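Local coordinates for conserved hypothetical protein (Sulfolobus solfataricus, PDB 2FNA) that binds ADP with a magnesium ion nearby and is an archaeal AAA+ ATPase, so it probably hydrolyses ATP, though its cellular role is not established, at residues Asp14-Glu19 and Ile215-Arg220; Asn55-Tyr60 and Val89-Ser94; Phe209-Ala214 and Asp231-Tyr236. One frame throughout, in Å; residues are numbered along the deposited sequence.

Contact 1: residues Asp14-Glu19 and Ile215-Arg220; sequences DFFDRE and IEFLRR. With ADP (adenosine-5'-diphosphate), chain D.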
loop_
_atom_site.group_PDB
_atom_site.type_symbol
_atom_site.label_atom_id
_atom_site.label_comp_id
_atom_site.label_asym_id
_atom_site.label_seq_id
_atom_site.Cartn_x
_atom_site.Cartn_y
_atom_site.Cartn_z
ATOM N N ASP A 14 12.382 8.862 -13.836
ATOM C CA ASP A 14 11.273 8.126 -14.439
ATOM C C ASP A 14 9.916 8.450 -13.794
ATOM O O ASP A 14 8.933 7.789 -14.078
ATOM C CB ASP A 14 11.517 6.625 -14.290
ATOM C CG ASP A 14 12.827 6.150 -14.936
ATOM O OD1 ASP A 14 13.277 6.738 -15.941
ATOM O OD2 ASP A 14 13.399 5.148 -14.447
ATOM N N PHE A 15 9.846 9.479 -12.952
ATOM C CA PHE A 15 8.716 9.660 -12.094
ATOM C C PHE A 15 8.207 11.084 -12.181
ATOM O O PHE A 15 8.957 12.018 -11.996
ATOM C CB PHE A 15 9.161 9.292 -10.669
ATOM C CG PHE A 15 8.052 9.074 -9.709
ATOM C CD1 PHE A 15 7.349 7.865 -9.704
ATOM C CD2 PHE A 15 7.724 10.048 -8.765
ATOM C CE1 PHE A 15 6.341 7.652 -8.804
ATOM C CE2 PHE A 15 6.713 9.838 -7.875
ATOM C CZ PHE A 15 6.012 8.612 -7.885
ATOM N N PHE A 16 6.919 11.248 -12.467
ATOM C CA PHE A 16 6.286 12.587 -12.570
ATOM C C PHE A 16 6.016 13.258 -11.215
ATOM O O PHE A 16 5.228 12.747 -10.422
ATOM C CB PHE A 16 4.960 12.454 -13.295
ATOM C CG PHE A 16 4.199 13.728 -13.411
ATOM C CD1 PHE A 16 4.720 14.795 -14.128
ATOM C CD2 PHE A 16 2.929 13.855 -12.861
ATOM C CE1 PHE A 16 4.003 15.962 -14.258
ATOM C CE2 PHE A 16 2.204 15.023 -13.003
ATOM C CZ PHE A 16 2.732 16.070 -13.695
ATOM N N ASP A 17 6.640 14.419 -10.999
ATOM C CA ASP A 17 6.496 15.255 -9.801
ATOM C C ASP A 17 6.457 14.487 -8.492
ATOM O O ASP A 17 7.393 13.734 -8.217
ATOM C CB ASP A 17 5.330 16.259 -9.918
ATOM C CG ASP A 17 5.552 17.559 -9.083
ATOM O OD1 ASP A 17 6.470 17.656 -8.197
ATOM O OD2 ASP A 17 4.781 18.518 -9.339
ATOM N N ARG A 18 5.394 14.690 -7.699
ATOM C CA ARG A 18 5.386 14.368 -6.265
ATOM C C ARG A 18 6.653 14.798 -5.513
ATOM O O ARG A 18 7.082 14.115 -4.590
ATOM C CB ARG A 18 5.152 12.869 -6.018
ATOM C CG ARG A 18 4.070 12.258 -6.811
ATOM C CD ARG A 18 2.663 12.757 -6.468
ATOM N NE ARG A 18 1.736 11.700 -6.815
ATOM C CZ ARG A 18 0.420 11.830 -6.895
ATOM N NH1 ARG A 18 -0.155 13.002 -6.653
ATOM N NH2 ARG A 18 -0.309 10.752 -7.193
ATOM N N GLU A 19 7.239 15.935 -5.875
ATOM C CA GLU A 19 8.489 16.361 -5.251
ATOM C C GLU A 19 8.363 16.684 -3.765
ATOM O O GLU A 19 9.246 16.351 -2.997
ATOM C CB GLU A 19 9.114 17.542 -6.013
ATOM C CG GLU A 19 9.438 17.167 -7.458
ATOM C CD GLU A 19 10.688 17.837 -8.024
ATOM O OE1 GLU A 19 10.958 19.023 -7.703
ATOM O OE2 GLU A 19 11.388 17.160 -8.815
ATOM N N ILE A 215 -3.259 15.045 -17.163
ATOM C CA ILE A 215 -2.957 15.550 -18.499
ATOM C C ILE A 215 -1.466 15.874 -18.614
ATOM O O ILE A 215 -0.824 15.506 -19.589
ATOM C CB ILE A 215 -3.854 16.797 -18.826
ATOM C CG1 ILE A 215 -5.289 16.309 -19.067
ATOM C CG2 ILE A 215 -3.317 17.584 -20.032
ATOM C CD1 ILE A 215 -6.295 17.381 -19.125
ATOM N N GLU A 216 -0.921 16.572 -17.621
ATOM C CA GLU A 216 0.496 16.890 -17.627
ATOM C C GLU A 216 1.381 15.635 -17.551
ATOM O O GLU A 216 2.454 15.619 -18.123
ATOM C CB GLU A 216 0.820 17.877 -16.505
ATOM C CG GLU A 216 2.257 18.402 -16.513
ATOM C CD GLU A 216 2.720 18.952 -17.881
ATOM O OE1 GLU A 216 1.916 19.595 -18.611
ATOM O OE2 GLU A 216 3.906 18.732 -18.212
ATOM N N PHE A 217 0.929 14.592 -16.856
ATOM C CA PHE A 217 1.667 13.315 -16.744
ATOM C C PHE A 217 1.795 12.639 -18.108
ATOM O O PHE A 217 2.874 12.201 -18.527
ATOM C CB PHE A 217 0.922 12.395 -15.751
ATOM C CG PHE A 217 1.427 10.986 -15.707
ATOM C CD1 PHE A 217 2.674 10.713 -15.180
ATOM C CD2 PHE A 217 0.653 9.929 -16.179
ATOM C CE1 PHE A 217 3.164 9.437 -15.120
ATOM C CE2 PHE A 217 1.127 8.643 -16.119
ATOM C CZ PHE A 217 2.405 8.378 -15.592
ATOM N N LEU A 218 0.674 12.557 -18.805
ATOM C CA LEU A 218 0.631 11.932 -20.128
ATOM C C LEU A 218 1.441 12.738 -21.126
ATOM O O LEU A 218 2.229 12.170 -21.876
ATOM C CB LEU A 218 -0.798 11.884 -20.621
ATOM C CG LEU A 218 -1.665 10.898 -19.863
ATOM C CD1 LEU A 218 -3.015 10.998 -20.425
ATOM C CD2 LEU A 218 -1.119 9.474 -20.013
ATOM N N ARG A 219 1.203 14.055 -21.119
ATOM C CA ARG A 219 1.943 15.004 -21.962
ATOM C C ARG A 219 3.433 14.788 -21.803
ATOM O O ARG A 219 4.165 14.684 -22.768
ATOM C CB ARG A 219 1.621 16.466 -21.592
ATOM C CG ARG A 219 2.035 17.457 -22.669
ATOM C CD ARG A 219 2.284 18.908 -22.167
ATOM N NE ARG A 219 3.423 19.201 -21.266
ATOM C CZ ARG A 219 4.594 18.561 -21.175
ATOM N NH1 ARG A 219 4.888 17.506 -21.909
ATOM N NH2 ARG A 219 5.507 18.983 -20.308
ATOM N N ARG A 220 3.889 14.707 -20.564
ATOM C CA ARG A 220 5.300 14.484 -20.316
ATOM C C ARG A 220 5.810 13.143 -20.865
ATOM O O ARG A 220 6.903 13.078 -21.403
ATOM C CB ARG A 220 5.616 14.611 -18.835
ATOM C CG ARG A 220 6.999 14.121 -18.536
ATOM C CD ARG A 220 7.570 14.637 -17.259
ATOM N NE ARG A 220 8.651 13.732 -16.881
ATOM C CZ ARG A 220 9.326 13.791 -15.743
ATOM N NH1 ARG A 220 9.044 14.741 -14.851
ATOM N NH2 ARG A 220 10.284 12.890 -15.504
HETATM P PB ADP D . 1.233 1.851 -4.972
HETATM O O1B ADP D . 0.703 3.115 -4.375
HETATM O O2B ADP D . 0.112 0.877 -5.321
HETATM O O3B ADP D . 2.404 1.224 -4.293
HETATM P PA ADP D . 3.082 1.957 -7.272
HETATM O O1A ADP D . 4.335 2.627 -6.808
HETATM O O2A ADP D . 3.211 0.492 -7.292
HETATM O O3A ADP D . 1.725 2.368 -6.474
HETATM O "O5'" ADP D . 2.706 2.630 -8.661
HETATM C "C5'" ADP D . 1.665 2.118 -9.512
HETATM C "C4'" ADP D . 2.072 2.270 -10.976
HETATM O "O4'" ADP D . 1.987 3.615 -11.405
HETATM C "C3'" ADP D . 3.480 1.859 -11.279
HETATM O "O3'" ADP D . 3.509 1.430 -12.657
HETATM C "C2'" ADP D . 4.273 3.143 -11.176
HETATM O "O2'" ADP D . 5.448 3.131 -11.973
HETATM C "C1'" ADP D . 3.271 4.121 -11.723
HETATM N N9 ADP D . 3.320 5.463 -11.153
HETATM C C8 ADP D . 2.606 5.897 -10.092
HETATM N N7 ADP D . 2.833 7.192 -9.879
HETATM C C5 ADP D . 3.730 7.602 -10.807
HETATM C C6 ADP D . 4.412 8.864 -11.169
HETATM N N6 ADP D . 4.199 9.985 -10.449
HETATM N N1 ADP D . 5.252 8.869 -12.243
HETATM C C2 ADP D . 5.471 7.767 -12.985
HETATM N N3 ADP D . 4.881 6.589 -12.720
HETATM C C4 ADP D . 4.021 6.465 -11.672
HETATM O O HOH W 1 11.246 13.757 -12.805
HETATM O O HOH W 2 8.654 15.704 -12.338
#
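Phe16, in the irregular loop that runs into helix 19-27, comes within 6.3 Å, CA to CA, of Phe217 on the helical turns of Ile215-Arg220, and no direct hydrogen bond joins the two segments. Phe16 lays its ring over the helix backbone: CA of Phe217 sits 4.0 Å from the ring centroid and only 4° off the normal, a CH-pi contact. A trans chi1 (178°) swings the Phe16 ring away from the loop to the helix, and CG of Glu216 packs against its far end at CZ, 3.7 Å away. The two phenyl planes meet obliquely at 56°, and CB of Phe16 touches the edge of the Phe217 ring at CD1. Arg220 is joined to the loop through water: its NH2 donates to water 1, which donates in turn to O of Phe15. Adenine N1 accepts from the backbone N of Phe16 at 2.9 Å, while N6 donates to O of Phe16 at 2.9 Å, a two-bond reading of the base edge by one residue. Phe15 covers a face of the base, with CE1 3.3 Å from C6, and the edge of the Phe217 ring comes over the opposite face, CE1 3.6 Å from C2. Loop and helix thus help to build the adenine end of the nucleotide pocket of a P-loop AAA+ ATPase, with the helix that follows the fifth strand of the sheet as one wall.

Contact 2: residues Asn55-Tyr60 and Val89-Ser94; sequences NLPYIY and VKRLPS. With EDO (1,2-ethanediol), chain E.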
loop_
_atom_site.group_PDB
_atom_site.type_symbol
_atom_site.label_atom_id
_atom_site.label_comp_id
_atom_site.label_asym_id
_atom_site.label_seq_id
_atom_site.Cartn_x
_atom_site.Cartn_y
_atom_site.Cartn_z
ATOM N N ASN A 55 20.575 6.573 0.139
ATOM C CA ASN A 55 21.828 5.798 0.221
ATOM C C ASN A 55 22.109 5.419 1.682
ATOM O O ASN A 55 23.219 5.578 2.224
ATOM C CB ASN A 55 22.991 6.618 -0.382
ATOM C CG ASN A 55 24.237 5.795 -0.641
ATOM O OD1 ASN A 55 24.158 4.617 -0.932
ATOM N ND2 ASN A 55 25.399 6.422 -0.514
ATOM N N LEU A 56 21.075 4.911 2.329
ATOM C CA LEU A 56 21.186 4.400 3.690
ATOM C C LEU A 56 20.848 2.917 3.672
ATOM O O LEU A 56 20.010 2.489 2.879
ATOM C CB LEU A 56 20.236 5.131 4.653
ATOM C CG LEU A 56 20.588 6.561 5.097
ATOM C CD1 LEU A 56 19.390 7.174 5.817
ATOM C CD2 LEU A 56 21.820 6.586 5.960
ATOM N N PRO A 57 21.460 2.143 4.588
ATOM C CA PRO A 57 21.119 0.739 4.710
ATOM C C PRO A 57 19.626 0.596 4.988
ATOM O O PRO A 57 19.011 1.469 5.605
ATOM C CB PRO A 57 21.919 0.262 5.915
ATOM C CG PRO A 57 22.497 1.464 6.539
ATOM C CD PRO A 57 22.439 2.587 5.598
ATOM N N TYR A 58 19.040 -0.484 4.512
ATOM C CA TYR A 58 17.621 -0.675 4.682
ATOM C C TYR A 58 17.248 -2.150 4.599
ATOM O O TYR A 58 18.021 -2.998 4.089
ATOM C CB TYR A 58 16.847 0.133 3.635
ATOM C CG TYR A 58 17.002 -0.385 2.217
ATOM C CD1 TYR A 58 18.062 0.043 1.401
ATOM C CD2 TYR A 58 16.106 -1.311 1.693
ATOM C CE1 TYR A 58 18.221 -0.445 0.084
ATOM C CE2 TYR A 58 16.263 -1.812 0.379
ATOM C CZ TYR A 58 17.310 -1.363 -0.411
ATOM O OH TYR A 58 17.435 -1.852 -1.686
ATOM N N ILE A 59 16.073 -2.423 5.169
ATOM C CA ILE A 59 15.381 -3.694 5.129
ATOM C C ILE A 59 14.045 -3.384 4.452
ATOM O O ILE A 59 13.342 -2.489 4.882
ATOM C CB ILE A 59 15.111 -4.189 6.583
ATOM C CG1 ILE A 59 16.399 -4.724 7.223
ATOM C CG2 ILE A 59 13.962 -5.210 6.636
ATOM C CD1 ILE A 59 16.931 -5.984 6.613
ATOM N N TYR A 60 13.707 -4.093 3.387
ATOM C CA TYR A 60 12.466 -3.830 2.676
ATOM C C TYR A 60 11.513 -5.000 2.763
ATOM O O TYR A 60 11.716 -5.994 2.087
ATOM C CB TYR A 60 12.766 -3.532 1.212
ATOM C CG TYR A 60 11.671 -2.809 0.501
ATOM C CD1 TYR A 60 10.433 -3.423 0.259
ATOM C CD2 TYR A 60 11.850 -1.492 0.082
ATOM C CE1 TYR A 60 9.427 -2.737 -0.392
ATOM C CE2 TYR A 60 10.860 -0.816 -0.583
ATOM C CZ TYR A 60 9.651 -1.437 -0.805
ATOM O OH TYR A 60 8.655 -0.767 -1.467
ATOM N N VAL A 89 23.412 -7.579 5.804
ATOM C CA VAL A 89 24.758 -7.960 6.274
ATOM C C VAL A 89 25.839 -7.652 5.222
ATOM O O VAL A 89 26.912 -7.183 5.556
ATOM C CB VAL A 89 24.845 -9.450 6.712
ATOM C CG1 VAL A 89 23.856 -9.732 7.824
ATOM C CG2 VAL A 89 24.629 -10.407 5.535
ATOM N N LYS A 90 25.520 -7.873 3.952
ATOM C CA LYS A 90 26.396 -7.478 2.868
ATOM C C LYS A 90 26.731 -5.989 2.922
ATOM O O LYS A 90 27.868 -5.620 2.644
ATOM C CB LYS A 90 25.781 -7.824 1.511
ATOM C CG LYS A 90 25.666 -9.312 1.266
ATOM C CD LYS A 90 25.074 -9.610 -0.096
ATOM C CE LYS A 90 25.312 -11.064 -0.497
ATOM N NZ LYS A 90 24.641 -11.410 -1.787
ATOM N N ARG A 91 25.762 -5.133 3.264
ATOM C CA ARG A 91 26.047 -3.702 3.462
ATOM C C ARG A 91 26.645 -3.389 4.832
ATOM O O ARG A 91 27.412 -2.435 4.959
ATOM C CB ARG A 91 24.807 -2.820 3.251
ATOM C CG ARG A 91 25.025 -1.353 3.702
ATOM C CD ARG A 91 24.509 -0.318 2.714
ATOM N NE ARG A 91 24.959 1.036 3.077
ATOM C CZ ARG A 91 24.524 2.157 2.498
ATOM N NH1 ARG A 91 23.630 2.105 1.510
ATOM N NH2 ARG A 91 24.988 3.337 2.907
ATOM N N LEU A 92 26.279 -4.150 5.860
ATOM C CA LEU A 92 26.761 -3.881 7.220
ATOM C C LEU A 92 27.640 -5.018 7.751
ATOM O O LEU A 92 27.195 -5.812 8.570
ATOM C CB LEU A 92 25.590 -3.610 8.182
ATOM C CG LEU A 92 24.780 -2.306 8.041
ATOM C CD1 LEU A 92 23.688 -2.260 9.105
ATOM C CD2 LEU A 92 25.627 -1.032 8.127
ATOM N N PRO A 93 28.913 -5.077 7.300
ATOM C CA PRO A 93 29.891 -6.054 7.785
ATOM C C PRO A 93 29.822 -6.447 9.277
ATOM O O PRO A 93 29.984 -7.628 9.589
ATOM C CB PRO A 93 31.224 -5.364 7.483
ATOM C CG PRO A 93 30.960 -4.653 6.215
ATOM C CD PRO A 93 29.513 -4.212 6.263
ATOM N N SER A 94 29.601 -5.486 10.177
ATOM C CA SER A 94 29.600 -5.768 11.628
ATOM C C SER A 94 28.254 -6.277 12.150
ATOM O O SER A 94 28.089 -6.479 13.359
ATOM C CB SER A 94 30.001 -4.524 12.428
ATOM O OG SER A 94 29.065 -3.469 12.267
HETATM C C1 EDO E . 19.567 -3.297 1.129
HETATM O O1 EDO E . 19.161 -4.561 0.590
HETATM C C2 EDO E . 20.585 -3.485 2.247
HETATM O O2 EDO E . 20.896 -2.206 2.832
#
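Arg91 and Pro57 bury the most surface here, and they meet as a guanidinium laid on the peptide bond that leads into a proline. Arg91, in the last part of helix 74-91, sends its side chain across the pyrrolidine at about a right angle. The chain starts with CG opposite the backbone N (chi1 170°), bends at chi2 and then runs out straight, which carries the guanidinium past the ring to the backbone before it. One face of the guanidinium rests on the peptide linking Leu56 to Pro57: N of Pro57 lies over its centre, 3.7 Å from CZ, and C of Leu56 is 3.6 Å from NH1, nearer the rim. CD of Pro57 packs against CZ at 3.8 Å.

The cation also has a polar anchor. NH2 donates to O of Asn55 over 2.9 Å with an N-H...O angle of 150°, but the donor stands above the carbonyl plane, 53° out of it. Asn55 is the first residue beyond helix 43-54, with positive phi, so the arginine binds the turn that leads into strand 58-62. That strand is an outermost strand of the parallel sheet, and helix 74-91 opens the long connection from it to its neighbour 139-144; the contact therefore joins the start of the strand to the C-terminal part of that helix, within the alpha/beta sandwich expected of a P-loop NTPase.

Leu92 extends the apolar side, its CD2 4.3 Å from CG of Pro57, while Leu88 of helix 74-91 and Val139 also touch the proline. Beside Arg91 a 1,2-ethanediol, probably from the crystallisation liquor, accepts from N of Tyr58 through O2 at 3.0 Å and sets C1 over one face of the tyrosine ring.

Contact 3: residues Phe209-Ala214 and Asp231-Tyr236; sequences FSREEA and DYEVVY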
loop_
_atom_site.group_PDB
_atom_site.type_symbol
_atom_site.label_atom_id
_atom_site.label_comp_id
_atom_site.label_asym_id
_atom_site.label_seq_id
_atom_site.Cartn_x
_atom_site.Cartn_y
_atom_site.Cartn_z
ATOM N N PHE A 209 -4.145 11.758 -9.415
ATOM C CA PHE A 209 -3.999 12.987 -10.186
ATOM C C PHE A 209 -5.327 13.714 -10.392
ATOM O O PHE A 209 -6.367 13.092 -10.672
ATOM C CB PHE A 209 -3.367 12.696 -11.546
ATOM C CG PHE A 209 -1.952 12.140 -11.482
ATOM C CD1 PHE A 209 -1.043 12.591 -10.560
ATOM C CD2 PHE A 209 -1.525 11.216 -12.416
ATOM C CE1 PHE A 209 0.260 12.072 -10.529
ATOM C CE2 PHE A 209 -0.215 10.717 -12.406
ATOM C CZ PHE A 209 0.676 11.164 -11.472
ATOM N N SER A 210 -5.291 15.046 -10.243
ATOM C CA SER A 210 -6.350 15.891 -10.745
ATOM C C SER A 210 -6.336 15.841 -12.282
ATOM O O SER A 210 -5.443 15.235 -12.903
ATOM C CB SER A 210 -6.103 17.322 -10.298
ATOM O OG SER A 210 -4.997 17.831 -11.027
ATOM N N ARG A 211 -7.314 16.499 -12.900
ATOM C CA ARG A 211 -7.428 16.540 -14.358
ATOM C C ARG A 211 -6.174 17.093 -14.977
ATOM O O ARG A 211 -5.654 16.560 -15.966
ATOM C CB ARG A 211 -8.612 17.399 -14.783
ATOM C CG ARG A 211 -8.835 17.435 -16.253
ATOM C CD ARG A 211 -10.008 18.347 -16.600
ATOM N NE ARG A 211 -9.819 19.061 -17.871
ATOM C CZ ARG A 211 -8.950 20.060 -18.064
ATOM N NH1 ARG A 211 -8.170 20.500 -17.084
ATOM N NH2 ARG A 211 -8.857 20.635 -19.256
ATOM N N GLU A 212 -5.700 18.172 -14.374
ATOM C CA GLU A 212 -4.573 18.936 -14.875
ATOM C C GLU A 212 -3.260 18.194 -14.666
ATOM O O GLU A 212 -2.401 18.232 -15.527
ATOM C CB GLU A 212 -4.560 20.353 -14.237
ATOM C CG GLU A 212 -5.816 21.236 -14.579
ATOM C CD GLU A 212 -7.130 20.890 -13.790
ATOM O OE1 GLU A 212 -7.093 20.200 -12.734
ATOM O OE2 GLU A 212 -8.220 21.319 -14.242
ATOM N N GLU A 213 -3.122 17.488 -13.551
ATOM C CA GLU A 213 -1.945 16.630 -13.309
ATOM C C GLU A 213 -1.899 15.411 -14.219
ATOM O O GLU A 213 -0.851 15.048 -14.737
ATOM C CB GLU A 213 -1.933 16.127 -11.861
ATOM C CG GLU A 213 -1.437 17.174 -10.876
ATOM C CD GLU A 213 -1.631 16.766 -9.430
ATOM O OE1 GLU A 213 -2.538 15.966 -9.139
ATOM O OE2 GLU A 213 -0.881 17.289 -8.581
ATOM N N ALA A 214 -3.051 14.785 -14.408
ATOM C CA ALA A 214 -3.156 13.613 -15.234
ATOM C C ALA A 214 -2.737 13.938 -16.658
ATOM O O ALA A 214 -1.946 13.212 -17.273
ATOM C CB ALA A 214 -4.579 13.076 -15.191
ATOM N N ASP A 231 -5.512 13.732 -27.634
ATOM C CA ASP A 231 -6.742 13.381 -26.913
ATOM C C ASP A 231 -6.620 13.227 -25.383
ATOM O O ASP A 231 -7.141 12.275 -24.811
ATOM C CB ASP A 231 -7.256 12.060 -27.489
ATOM C CG ASP A 231 -7.637 12.176 -28.925
ATOM O OD1 ASP A 231 -8.654 12.845 -29.201
ATOM O OD2 ASP A 231 -6.918 11.592 -29.762
ATOM N N TYR A 232 -5.951 14.156 -24.719
ATOM C CA TYR A 232 -5.727 14.027 -23.295
ATOM C C TYR A 232 -7.028 14.020 -22.482
ATOM O O TYR A 232 -7.119 13.323 -21.487
ATOM C CB TYR A 232 -4.820 15.138 -22.797
ATOM C CG TYR A 232 -3.435 15.115 -23.378
ATOM C CD1 TYR A 232 -2.467 14.227 -22.897
ATOM C CD2 TYR A 232 -3.075 15.996 -24.389
ATOM C CE1 TYR A 232 -1.182 14.200 -23.446
ATOM C CE2 TYR A 232 -1.791 16.000 -24.916
ATOM C CZ TYR A 232 -0.846 15.114 -24.439
ATOM O OH TYR A 232 0.415 15.133 -24.983
ATOM N N GLU A 233 -8.030 14.790 -22.906
ATOM C CA GLU A 233 -9.250 14.951 -22.110
ATOM C C GLU A 233 -10.083 13.691 -22.098
ATOM O O GLU A 233 -10.628 13.323 -21.058
ATOM C CB GLU A 233 -10.117 16.096 -22.645
ATOM C CG GLU A 233 -9.484 17.449 -22.566
ATOM C CD GLU A 233 -9.387 17.944 -21.159
ATOM O OE1 GLU A 233 -10.301 17.662 -20.350
ATOM O OE2 GLU A 233 -8.385 18.621 -20.866
ATOM N N VAL A 234 -10.194 13.027 -23.239
ATOM C CA VAL A 234 -10.937 11.785 -23.284
ATOM C C VAL A 234 -10.240 10.705 -22.456
ATOM O O VAL A 234 -10.907 9.862 -21.861
ATOM C CB VAL A 234 -11.219 11.274 -24.726
ATOM C CG1 VAL A 234 -9.964 10.885 -25.443
ATOM C CG2 VAL A 234 -12.185 10.083 -24.683
ATOM N N VAL A 235 -8.908 10.731 -22.415
ATOM C CA VAL A 235 -8.188 9.741 -21.629
ATOM C C VAL A 235 -8.546 9.960 -20.162
ATOM O O VAL A 235 -8.931 9.026 -19.500
ATOM C CB VAL A 235 -6.659 9.767 -21.839
ATOM C CG1 VAL A 235 -5.964 8.749 -20.895
ATOM C CG2 VAL A 235 -6.302 9.448 -23.267
ATOM N N TYR A 236 -8.443 11.194 -19.658
ATOM C CA TYR A 236 -8.838 11.475 -18.273
ATOM C C TYR A 236 -10.310 11.108 -17.984
ATOM O O TYR A 236 -10.626 10.539 -16.930
ATOM C CB TYR A 236 -8.577 12.939 -17.891
ATOM C CG TYR A 236 -8.934 13.223 -16.436
ATOM C CD1 TYR A 236 -8.168 12.721 -15.382
ATOM C CD2 TYR A 236 -10.073 13.951 -16.122
ATOM C CE1 TYR A 236 -8.543 12.953 -14.056
ATOM C CE2 TYR A 236 -10.435 14.197 -14.818
ATOM C CZ TYR A 236 -9.670 13.716 -13.796
ATOM O OH TYR A 236 -10.081 13.984 -12.502
HETATM O O HOH W 3 -8.812 12.814 -10.644
HETATM O O HOH W 4 -9.672 16.934 -11.446
#
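Tyr236 presents the face of its ring to the first turn of the neighbouring helix, where CA of Arg211 stands 3.7 Å from the ring centroid and 12° off the normal, a CH-pi contact. CB of Ala214, one turn on, reaches CD1 of the same ring at 3.6 Å. A trans chi1 (-178°) directs the tyrosine from its helix onto the other. Arg211 crosses the ring at about a right angle, CG near CD2, and goes on to Glu233: NE donates to OE1 at 2.9 Å on the syn lone pair, and NH2 approaches OE2 at 2.6 Å. The bidentate pair is not flat, since the guanidinium and carboxylate planes are 34° apart.

The next shell fixes these groups in place. Water 3 connects OH of Tyr236 to O of Phe209, and water 4 connects it to N of Arg211, so the phenol is tied to the beginning of helix 211-225. That end is closed by a capping box, in which N of Glu213 donates to OG of Ser210 at 3.2 Å and N of Ser210 donates back to OE1 of Glu213. NH1 of Arg211 also makes a weak bond to OE2 of Glu212, 3.0 Å. Two carboxylates thus share one guanidinium, probably offsetting its charge and limiting its rotation, with the CH-pi and alanine packing beside it.

In the fold
All three contacts belong to the ATPase part of the chain, but they divide into two regions. Contacts 1 and 3 share helix 211-225, touch each other, and have centres about 11 Å apart; their segments alternate along the chain, so the helix packs on the N-terminal loop through contact 1 and on helix 232-239 through contact 3. Phe209 of contact 3 meets both ADP and Phe217 of contact 1, linking the helix pair to the adenine site. Contact 2 falls between the segments of contact 1 in sequence, its centre about 31 Å from that of contact 1 and 41 Å from that of contact 3. The helix pair beside the adenine and the 58-62 edge of the sheet are thus separate regions of the ATPase domain.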